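Local coordinates for protein thioredoxin Reductase (Burkholderia cenocepacia, PDB 4F82) that probably reduces hydrogen peroxide and organic hydroperoxides to water and alcohols at the expense of thiols, as a peroxiredoxin of the Prx5 subfamily, at residues Ala46-Val51 and Ile83-Cys88; Leu16-Leu21 and Ser40-Val45; Gly70-Ala75 and Leu104-Lys109; Ser139-Met144 and Gly160-Ser165. One frame throughout, in Å; residues are numbered along the deposited sequence. Where two conformers were deposited one is given.

Interaction 1 of 4, residues Ala46-Val51 and Ile83-Cys88; sequences AGKRVV and IDEIWC
Two neighbouring parallel strands pair here near their N-terminal ends: Val50 bridges Glu85 and Val51 bridges Ile86, each pair with its CA atoms 4.8 Å apart. The ladder is carried by Val51, whose N donates to Glu85 O and whose O accepts from Trp87 N at 2.8 Å. Just before strand 85-88, Asp84 N gives Arg49 O a firm bond, to which Glu85 N adds a weak one. The carboxylate of Asp84 returns the favour: OD2 accepts from Arg49 N at 2.7 Å on its anti side, and one water links the same oxygen to Gly47 O. A short acid suits this place because its carboxylate gives Arg49 N an acceptor that the backbone of 83-88 does not supply here. The strands are those of a beta-alpha-beta unit, joined by helix 61-80, within the thioredoxin-like fold. On the face of Val50 and Glu85, the extended Lys48 chain reaches in from the preceding loop and puts NZ 2.8 Å from Glu85 OE1, approaching from above the carboxylate plane; Gln44 O shares that ammonium. Glu85 OE2 uses its anti lone pair for Trp87 NE1 at 2.8 Å, almost in the indole plane, and also meets Arg111, so the indole edge is pinned. Val50 CG1, anti to its own N (chi1 178°), then sits over the indole five-membered ring, 3.7 Å from its centroid, a CH-pi contact. The face of Val51 and Ile86 is apolar, packed by Tyr71 of the connecting helix; beside it Val51 CG2 meets Ile83 CD1 at 3.7 Å.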
# COMPACT_ATOMS: atom_id res chain seq x y z
N ALA A 46 -13.64 16.91 15.57
CA ALA A 46 -14.32 17.99 16.30
C ALA A 46 -15.65 17.53 16.89
O ALA A 46 -16.52 17.00 16.18
CB ALA A 46 -14.53 19.21 15.41
N GLY A 47 -15.78 17.72 18.21
CA GLY A 47 -17.01 17.45 18.94
C GLY A 47 -17.33 15.98 19.13
O GLY A 47 -18.48 15.65 19.48
N LYS A 48 -16.34 15.11 18.91
CA LYS A 48 -16.51 13.67 19.06
C LYS A 48 -15.55 13.06 20.05
O LYS A 48 -14.50 13.65 20.38
CB LYS A 48 -16.25 12.99 17.72
CG LYS A 48 -16.98 13.61 16.58
CD LYS A 48 -16.71 12.79 15.32
CE LYS A 48 -17.50 13.32 14.13
NZ LYS A 48 -16.88 12.84 12.82
N ARG A 49 -15.91 11.86 20.51
CA ARG A 49 -14.98 11.07 21.27
C ARG A 49 -14.58 9.88 20.36
O ARG A 49 -15.43 9.09 19.96
CB ARG A 49 -15.66 10.65 22.56
CG ARG A 49 -14.79 9.91 23.50
CD ARG A 49 -15.43 9.89 24.89
NE ARG A 49 -14.75 8.89 25.70
CZ ARG A 49 -13.64 9.14 26.38
NH1 ARG A 49 -13.12 10.37 26.38
NH2 ARG A 49 -13.06 8.17 27.09
N VAL A 50 -13.28 9.80 20.01
CA VAL A 50 -12.79 8.93 18.91
C VAL A 50 -11.64 8.02 19.38
O VAL A 50 -10.69 8.50 19.97
CB VAL A 50 -12.26 9.80 17.75
CG1 VAL A 50 -11.67 8.94 16.59
CG2 VAL A 50 -13.35 10.71 17.23
N VAL A 51 -11.74 6.73 19.12
CA VAL A 51 -10.58 5.86 19.29
C VAL A 51 -9.87 5.76 17.96
O VAL A 51 -10.50 5.42 16.95
CB VAL A 51 -10.99 4.40 19.70
CG1 VAL A 51 -9.76 3.47 19.65
CG2 VAL A 51 -11.65 4.37 21.10
N ILE A 83 -17.88 6.09 22.97
CA ILE A 83 -17.03 6.38 21.82
C ILE A 83 -17.88 6.60 20.58
O ILE A 83 -18.72 5.75 20.24
CB ILE A 83 -16.00 5.21 21.54
CG1 ILE A 83 -15.07 5.01 22.76
CG2 ILE A 83 -15.23 5.44 20.19
CD1 ILE A 83 -14.15 6.22 23.11
N ASP A 84 -17.66 7.71 19.88
CA ASP A 84 -18.47 8.07 18.72
C ASP A 84 -18.00 7.39 17.46
O ASP A 84 -18.84 6.92 16.66
CB ASP A 84 -18.41 9.58 18.49
CG ASP A 84 -19.14 10.34 19.57
OD1 ASP A 84 -20.29 9.95 19.86
OD2 ASP A 84 -18.56 11.31 20.13
N GLU A 85 -16.68 7.35 17.28
CA GLU A 85 -16.06 6.69 16.13
C GLU A 85 -14.81 5.89 16.46
O GLU A 85 -14.03 6.26 17.37
CB GLU A 85 -15.72 7.69 15.02
CG GLU A 85 -16.96 8.44 14.52
CD GLU A 85 -16.65 9.43 13.41
OE1 GLU A 85 -17.59 10.17 13.02
OE2 GLU A 85 -15.49 9.50 12.94
N ILE A 86 -14.61 4.82 15.70
CA ILE A 86 -13.35 4.06 15.78
C ILE A 86 -12.66 4.15 14.43
O ILE A 86 -13.22 3.75 13.41
CB ILE A 86 -13.60 2.59 16.11
CG1 ILE A 86 -14.29 2.41 17.47
CG2 ILE A 86 -12.29 1.84 16.16
CD1 ILE A 86 -15.06 1.03 17.59
N TRP A 87 -11.45 4.69 14.40
CA TRP A 87 -10.70 4.74 13.14
C TRP A 87 -9.52 3.77 13.14
O TRP A 87 -8.83 3.60 14.13
CB TRP A 87 -10.09 6.12 12.95
CG TRP A 87 -11.02 7.30 12.92
CD1 TRP A 87 -12.39 7.33 13.09
CD2 TRP A 87 -10.59 8.63 12.76
NE1 TRP A 87 -12.84 8.66 13.01
CE2 TRP A 87 -11.74 9.47 12.83
CE3 TRP A 87 -9.31 9.21 12.56
CZ2 TRP A 87 -11.66 10.86 12.66
CZ3 TRP A 87 -9.23 10.60 12.41
CH2 TRP A 87 -10.40 11.41 12.46
N CYS A 88 -9.30 3.13 12.01
CA CYS A 88 -8.04 2.42 11.79
C CYS A 88 -7.16 3.29 10.89
O CYS A 88 -7.51 3.57 9.74
CB CYS A 88 -8.28 1.07 11.14
SG CYS A 88 -6.73 0.22 10.65
O HOH W 1 -20.15 13.41 20.87

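Interaction 2 of 4, residues Leu16-Leu21 and Ser40-Val45; sequences LPDAQL and SVRDQV
Asp18 and the start of helix 41-45 are joined through one oxygen, OD1, which accepts from two donors. In the conformer described, Ser40 OG gives its proton along the syn lone pair at 2.8 Å, while Arg42 N comes from above the carboxylate plane at 3.0 Å. Asp18 can reach both because its CG is swung anti to the backbone N (chi1 -153°). Ser40 is the N-cap of the helix: in that same conformer its OG also accepts from Asp43 N, so the hydroxyl passes the grip of Asp18 on to the first turn. Beside it, Val41 N bonds to Ala19 O at 3.0 Å, next to the antiparallel non-hydrogen-bonded pair Gln20-Ser40 that joins strands 20-25 and 35-40. Further along, Arg42 folds back at its third torsion (chi3 56°) and lays NH1 on an in-plane lone pair of Leu16 O at 2.7 Å; the same nitrogen reaches Gly149 O. Beneath this polar layer lies a hydrophobic one. Val41 divides its methyls, CG1 to Leu16 CD2 and CG2 to Leu21 CD1, each pair 3.6 Å apart, and Val45 CG1 adds to the Leu16 side. Phe120 of helix 119-124 also packs on Val41. Two donors on OD1 at a helix N-terminus would probably favour the charged form of Asp18, and so strengthen the tether between the 16-21 segment and the helix.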
# COMPACT_ATOMS: atom_id res chain seq x y z
N LEU A 16 -4.43 16.97 19.04
CA LEU A 16 -4.19 16.17 17.84
C LEU A 16 -3.81 17.10 16.66
O LEU A 16 -4.51 18.10 16.40
CB LEU A 16 -5.48 15.39 17.53
CG LEU A 16 -5.49 14.13 16.68
CD1 LEU A 16 -4.58 13.09 17.33
CD2 LEU A 16 -6.94 13.60 16.50
N PRO A 17 -2.70 16.81 15.96
CA PRO A 17 -2.35 17.65 14.79
C PRO A 17 -3.32 17.44 13.63
O PRO A 17 -3.95 16.37 13.52
CB PRO A 17 -0.95 17.17 14.40
CG PRO A 17 -0.88 15.74 14.93
CD PRO A 17 -1.66 15.80 16.24
N ASP A 18 -3.47 18.46 12.78
CA ASP A 18 -4.32 18.28 11.60
C ASP A 18 -3.50 17.55 10.57
O ASP A 18 -2.26 17.60 10.63
CB ASP A 18 -4.78 19.63 11.02
CG ASP A 18 -6.11 19.52 10.27
OD1 ASP A 18 -6.73 18.42 10.22
OD2 ASP A 18 -6.57 20.56 9.73
N ALA A 19 -4.19 16.85 9.67
CA ALA A 19 -3.59 16.23 8.48
C ALA A 19 -4.72 15.89 7.52
O ALA A 19 -5.89 15.91 7.91
CB ALA A 19 -2.83 14.95 8.85
N GLN A 20 -4.38 15.59 6.26
CA GLN A 20 -5.40 15.15 5.34
C GLN A 20 -5.37 13.63 5.20
O GLN A 20 -4.36 13.04 4.81
CB GLN A 20 -5.29 15.88 3.97
CG GLN A 20 -6.27 15.37 2.92
CD GLN A 20 -6.16 16.15 1.61
OE1 GLN A 20 -5.34 15.82 0.74
NE2 GLN A 20 -6.97 17.19 1.47
N LEU A 21 -6.50 13.01 5.51
CA LEU A 21 -6.64 11.56 5.37
C LEU A 21 -7.67 11.32 4.28
O LEU A 21 -8.41 12.23 3.90
CB LEU A 21 -7.12 10.94 6.69
CG LEU A 21 -6.19 11.00 7.91
CD1 LEU A 21 -6.79 10.32 9.16
CD2 LEU A 21 -4.86 10.37 7.57
N SER A 40 -10.24 16.24 6.81
CA SER A 40 -9.32 16.85 7.77
C SER A 40 -9.42 16.10 9.09
O SER A 40 -10.53 15.83 9.56
CB SER A 40 -9.66 18.33 7.97
OG SER A 40 -9.28 18.82 9.26
N VAL A 41 -8.29 15.75 9.70
CA VAL A 41 -8.32 15.07 10.99
C VAL A 41 -9.03 15.93 12.06
O VAL A 41 -9.91 15.44 12.79
CB VAL A 41 -6.89 14.72 11.46
CG1 VAL A 41 -6.88 14.22 12.92
CG2 VAL A 41 -6.30 13.63 10.55
N ARG A 42 -8.65 17.20 12.17
CA ARG A 42 -9.21 17.99 13.23
C ARG A 42 -10.68 18.23 12.95
O ARG A 42 -11.51 18.12 13.86
CB ARG A 42 -8.39 19.28 13.46
CG ARG A 42 -7.03 18.94 14.11
CD ARG A 42 -6.34 20.12 14.78
NE ARG A 42 -7.17 20.78 15.80
CZ ARG A 42 -7.28 20.39 17.07
NH1 ARG A 42 -6.63 19.30 17.51
NH2 ARG A 42 -8.04 21.08 17.91
N ASP A 43 -11.03 18.48 11.69
CA ASP A 43 -12.46 18.61 11.34
C ASP A 43 -13.35 17.39 11.67
O ASP A 43 -14.48 17.56 12.11
CB ASP A 43 -12.65 19.01 9.86
CG ASP A 43 -12.24 20.46 9.58
OD1 ASP A 43 -12.00 21.22 10.55
OD2 ASP A 43 -12.17 20.83 8.38
N GLN A 44 -12.82 16.20 11.46
CA GLN A 44 -13.55 14.95 11.70
C GLN A 44 -13.58 14.51 13.17
O GLN A 44 -14.41 13.67 13.52
CB GLN A 44 -12.92 13.79 10.89
CG GLN A 44 -13.07 13.92 9.39
CD GLN A 44 -14.49 13.68 8.94
OE1 GLN A 44 -15.15 12.75 9.42
NE2 GLN A 44 -14.98 14.54 8.05
N VAL A 45 -12.66 14.99 14.00
CA VAL A 45 -12.70 14.67 15.44
C VAL A 45 -13.39 15.77 16.22
O VAL A 45 -13.74 15.59 17.40
CB VAL A 45 -11.32 14.39 16.07
CG1 VAL A 45 -10.59 13.32 15.28
CG2 VAL A 45 -10.47 15.67 16.18

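Interaction 3 of 4, residues Gly70-Ala75 and Leu104-Lys109; sequences GYVEHA and LHTAGK
Val72, on helix 61-80, packs against the turn that ends helix 94-103 in a Schellman motif and leads into strand 111-114, so two helices of the thioredoxin-like fold meet through a loop. No hydrogen bond crosses; the fit is one of methyl and methylene groups and backbone. The two branches of Val72 part company: with chi1 at 167°, CG1 stands opposite the backbone N and approaches His105 O at 4.0 Å, whereas CG2 meets Thr106 CG2 at 3.9 Å and lies near Leu104 O. A branched residue suits the place, as its two methyls can touch His105 O and Thr106 CG2 separately. Behind the first shell, His105 takes the positive phi of the C-prime position, and Thr106 OG1 bonds to Gly101 O, consistent with the rotamer that leaves CG2 in contact with Val72 CG2. Thr106 N closes the same helix on Gly101 O. Val68, one turn earlier on helix 61-80, touches both Leu104 and Thr106, and the Leu104 side chain lies about 7 Å from that of Cys63, the predicted peroxidatic cysteine. At the far end the small Ala75 leaves room for the aliphatic part of Lys109: CB meets CB at 3.7 Å, and Lys109 CD rests 3.7 Å from Val72 O.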
# COMPACT_ATOMS: atom_id res chain seq x y z
N GLY A 70 -10.47 -7.40 16.36
CA GLY A 70 -10.78 -7.05 17.75
C GLY A 70 -11.61 -5.76 17.82
O GLY A 70 -12.57 -5.67 18.59
N TYR A 71 -11.28 -4.77 17.00
CA TYR A 71 -12.10 -3.56 17.02
C TYR A 71 -13.50 -3.75 16.41
O TYR A 71 -14.48 -3.24 16.94
CB TYR A 71 -11.34 -2.37 16.42
CG TYR A 71 -10.32 -1.83 17.41
CD1 TYR A 71 -10.73 -0.95 18.43
CD2 TYR A 71 -8.97 -2.23 17.35
CE1 TYR A 71 -9.81 -0.46 19.36
CE2 TYR A 71 -8.04 -1.73 18.29
CZ TYR A 71 -8.48 -0.86 19.29
OH TYR A 71 -7.59 -0.33 20.23
N VAL A 72 -13.59 -4.47 15.30
CA VAL A 72 -14.91 -4.78 14.72
C VAL A 72 -15.72 -5.52 15.78
O VAL A 72 -16.91 -5.22 16.01
CB VAL A 72 -14.76 -5.59 13.40
CG1 VAL A 72 -16.11 -6.24 12.91
CG2 VAL A 72 -14.12 -4.69 12.32
N GLU A 73 -15.06 -6.45 16.46
CA GLU A 73 -15.72 -7.26 17.47
C GLU A 73 -16.17 -6.46 18.69
O GLU A 73 -17.26 -6.73 19.24
CB GLU A 73 -14.82 -8.45 17.87
CG GLU A 73 -14.92 -9.58 16.84
CD GLU A 73 -13.74 -10.55 16.89
OE1 GLU A 73 -13.13 -10.70 17.98
OE2 GLU A 73 -13.40 -11.14 15.84
N HIS A 74 -15.37 -5.47 19.08
CA HIS A 74 -15.67 -4.65 20.25
C HIS A 74 -16.44 -3.37 19.91
O HIS A 74 -16.72 -2.57 20.78
CB HIS A 74 -14.37 -4.22 20.98
CG HIS A 74 -13.76 -5.28 21.85
ND1 HIS A 74 -13.10 -6.38 21.34
CD2 HIS A 74 -13.67 -5.37 23.20
CE1 HIS A 74 -12.65 -7.12 22.35
NE2 HIS A 74 -12.98 -6.53 23.48
N ALA A 75 -16.79 -3.16 18.64
CA ALA A 75 -17.28 -1.84 18.28
C ALA A 75 -18.56 -1.48 19.04
O ALA A 75 -18.72 -0.33 19.49
CB ALA A 75 -17.47 -1.71 16.79
N LEU A 104 -12.67 -7.21 5.64
CA LEU A 104 -12.79 -7.40 7.10
C LEU A 104 -14.14 -6.98 7.69
O LEU A 104 -14.31 -6.98 8.92
CB LEU A 104 -11.66 -6.65 7.83
CG LEU A 104 -10.21 -7.04 7.49
CD1 LEU A 104 -9.25 -6.05 8.14
CD2 LEU A 104 -9.89 -8.46 7.94
N HIS A 105 -15.11 -6.61 6.84
CA HIS A 105 -16.48 -6.27 7.29
C HIS A 105 -16.57 -5.15 8.30
O HIS A 105 -17.31 -5.23 9.28
CB HIS A 105 -17.20 -7.50 7.82
CG HIS A 105 -17.22 -8.63 6.84
ND1 HIS A 105 -17.90 -8.55 5.64
CD2 HIS A 105 -16.60 -9.83 6.85
CE1 HIS A 105 -17.71 -9.67 4.96
NE2 HIS A 105 -16.92 -10.46 5.67
N THR A 106 -15.83 -4.08 8.02
CA THR A 106 -15.68 -2.96 8.93
C THR A 106 -16.78 -1.90 8.79
O THR A 106 -16.90 -1.01 9.63
CB THR A 106 -14.34 -2.28 8.66
OG1 THR A 106 -14.34 -1.73 7.33
CG2 THR A 106 -13.21 -3.30 8.76
N ALA A 107 -17.58 -1.99 7.72
CA ALA A 107 -18.57 -0.94 7.41
C ALA A 107 -19.43 -0.59 8.62
O ALA A 107 -20.00 -1.48 9.25
CB ALA A 107 -19.45 -1.36 6.27
N GLY A 108 -19.48 0.69 8.97
CA GLY A 108 -20.30 1.13 10.09
C GLY A 108 -19.69 0.82 11.46
O GLY A 108 -20.29 1.15 12.48
N LYS A 109 -18.53 0.19 11.52
CA LYS A 109 -17.91 -0.12 12.82
C LYS A 109 -16.55 0.51 12.98
O LYS A 109 -16.23 1.05 14.03
CB LYS A 109 -17.85 -1.64 13.07
CG LYS A 109 -19.22 -2.32 12.90
CD LYS A 109 -19.36 -3.53 13.80
CE LYS A 109 -20.73 -4.22 13.61
NZ LYS A 109 -20.90 -4.72 12.21

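Interaction 4 of 4, residues Ser139-Met144 and Gly160-Ser165; sequences SLRYAM and GKFEVS
The Arg141 chain passes obliquely beside Phe162, its guanidinium plane turned 58° from that of the phenyl. The touching atom is CD, 3.5 Å from Phe162 CD1; the charged end stands farther off, CZ being 5.4 Å from the ring centroid, so any cation-pi attraction is weak at most. With CG trans to the main-chain nitrogen (chi1 -163°), the chain heads for the 160-165 loop, then bends at its third torsion. Ser165 OG lies 3.5 Å from Arg141 CD and near the plane of the phenyl ring, at its edge, but its hydrogen bond goes to Glu157. The contact sets strand 137-147 against the loop between strand 150-156 and helix 167-172, close to Cys63, the predicted peroxidatic cysteine: the Arg141 side chain comes about 3 Å from that of Cys63, consistent with the arginine that accompanies this cysteine in peroxiredoxins. Its NH1 bonds to His67 ND1, and the His67 ring also meets Phe162, so His67 and the loop probably help to position the guanidinium. A water lies in the guanidinium plane, 2.9 Å from Arg141 NE. Farther up the strand the small side chains of Ala143 and Ser165 allow close approach: Ser165 CB sits 3.5 Å from Tyr142 C and 3.7 Å from Ala143 N.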
# COMPACT_ATOMS: atom_id res chain seq x y z
N SER A 139 3.50 3.18 9.85
CA SER A 139 3.16 3.61 11.22
C SER A 139 3.63 2.59 12.27
O SER A 139 3.64 1.38 12.01
CB SER A 139 1.65 3.81 11.36
OG SER A 139 1.32 4.35 12.65
N LEU A 140 4.01 3.07 13.46
CA LEU A 140 4.07 2.19 14.64
C LEU A 140 2.67 1.69 14.88
O LEU A 140 1.67 2.33 14.40
CB LEU A 140 4.58 2.95 15.89
CG LEU A 140 6.06 3.32 15.85
CD1 LEU A 140 6.41 4.32 16.92
CD2 LEU A 140 6.92 2.05 15.97
N ARG A 141 2.56 0.61 15.65
CA ARG A 141 1.24 0.16 16.11
C ARG A 141 0.86 0.90 17.41
O ARG A 141 1.63 0.90 18.38
CB ARG A 141 1.25 -1.36 16.33
CG ARG A 141 -0.18 -1.96 16.39
CD ARG A 141 -0.15 -3.47 16.74
NE ARG A 141 0.63 -4.22 15.76
CZ ARG A 141 0.17 -4.68 14.59
NH1 ARG A 141 -1.09 -4.44 14.21
NH2 ARG A 141 0.99 -5.36 13.79
N TYR A 142 -0.33 1.52 17.45
CA TYR A 142 -0.75 2.21 18.68
C TYR A 142 -2.26 2.32 18.82
O TYR A 142 -3.02 2.08 17.87
CB TYR A 142 -0.16 3.63 18.71
CG TYR A 142 -0.72 4.47 17.59
CD1 TYR A 142 -1.89 5.22 17.76
CD2 TYR A 142 -0.08 4.51 16.36
CE1 TYR A 142 -2.41 5.98 16.70
CE2 TYR A 142 -0.58 5.28 15.30
CZ TYR A 142 -1.74 6.00 15.49
OH TYR A 142 -2.20 6.75 14.43
N ALA A 143 -2.73 2.72 19.99
CA ALA A 143 -4.09 3.20 20.06
C ALA A 143 -4.16 4.43 20.95
O ALA A 143 -3.45 4.51 21.98
CB ALA A 143 -5.10 2.10 20.53
N MET A 144 -4.98 5.39 20.54
CA MET A 144 -5.24 6.57 21.36
C MET A 144 -6.71 6.92 21.40
O MET A 144 -7.47 6.62 20.47
CB MET A 144 -4.42 7.76 20.87
CG MET A 144 -4.60 8.10 19.40
SD MET A 144 -3.40 9.37 18.93
CE MET A 144 -3.79 9.51 17.18
N GLY A 160 7.18 -4.49 16.82
CA GLY A 160 6.88 -5.91 16.73
C GLY A 160 6.05 -6.45 17.88
O GLY A 160 5.77 -7.65 17.92
N LYS A 161 5.66 -5.59 18.82
CA LYS A 161 4.79 -5.99 19.91
C LYS A 161 3.30 -5.59 19.72
O LYS A 161 2.98 -4.66 18.96
CB LYS A 161 5.34 -5.45 21.25
CG LYS A 161 6.81 -5.84 21.53
CD LYS A 161 7.02 -7.34 21.42
CE LYS A 161 8.32 -7.75 22.17
NZ LYS A 161 8.36 -9.20 22.42
N PHE A 162 2.42 -6.33 20.40
CA PHE A 162 0.97 -6.16 20.35
C PHE A 162 0.35 -6.51 21.72
O PHE A 162 -0.41 -7.50 21.88
CB PHE A 162 0.36 -7.01 19.22
CG PHE A 162 -1.13 -6.83 19.04
CD1 PHE A 162 -1.70 -5.55 19.03
CD2 PHE A 162 -1.95 -7.93 18.85
CE1 PHE A 162 -3.08 -5.38 18.83
CE2 PHE A 162 -3.32 -7.76 18.65
CZ PHE A 162 -3.89 -6.48 18.63
N GLU A 163 0.70 -5.71 22.72
CA GLU A 163 0.27 -5.98 24.09
C GLU A 163 -0.59 -4.84 24.68
O GLU A 163 -1.20 -5.02 25.73
CB GLU A 163 1.48 -6.28 24.99
N VAL A 164 -0.68 -3.70 23.99
CA VAL A 164 -1.43 -2.55 24.60
C VAL A 164 -2.42 -1.81 23.69
O VAL A 164 -3.21 -0.96 24.17
CB VAL A 164 -0.45 -1.50 25.21
CG1 VAL A 164 0.43 -2.14 26.32
CG2 VAL A 164 0.46 -0.87 24.09
N SER A 165 -2.37 -2.08 22.36
CA SER A 165 -3.19 -1.31 21.39
C SER A 165 -4.40 -2.09 20.90
O SER A 165 -5.16 -1.60 20.06
CB SER A 165 -2.35 -0.92 20.16
OG SER A 165 -1.81 -2.10 19.52
O HOH W 2 3.36 -4.48 16.57

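Overall arrangement
All four contacts are partly buried. Interactions 1 and 2 adjoin in sequence and space: the far rim of the Trp87 indole packs on Val45, Gln44 and Leu21 of the second. These two hold the sheet and a short helix through backbone and carboxylate bonds over apolar packing. Interactions 3 and 4, which set loops against a helix and a strand, have no direct hydrogen bond between their segments and bury less than half as much surface; they lie nearer Cys63, and Tyr71 OH probably bonds to Ser165 O between them. Helix 61-80, through Tyr71, links 1, 3 and 4. Interactions 2 and 3 lie on opposite sides of the chain's centre, nearest atoms about 13 Å apart.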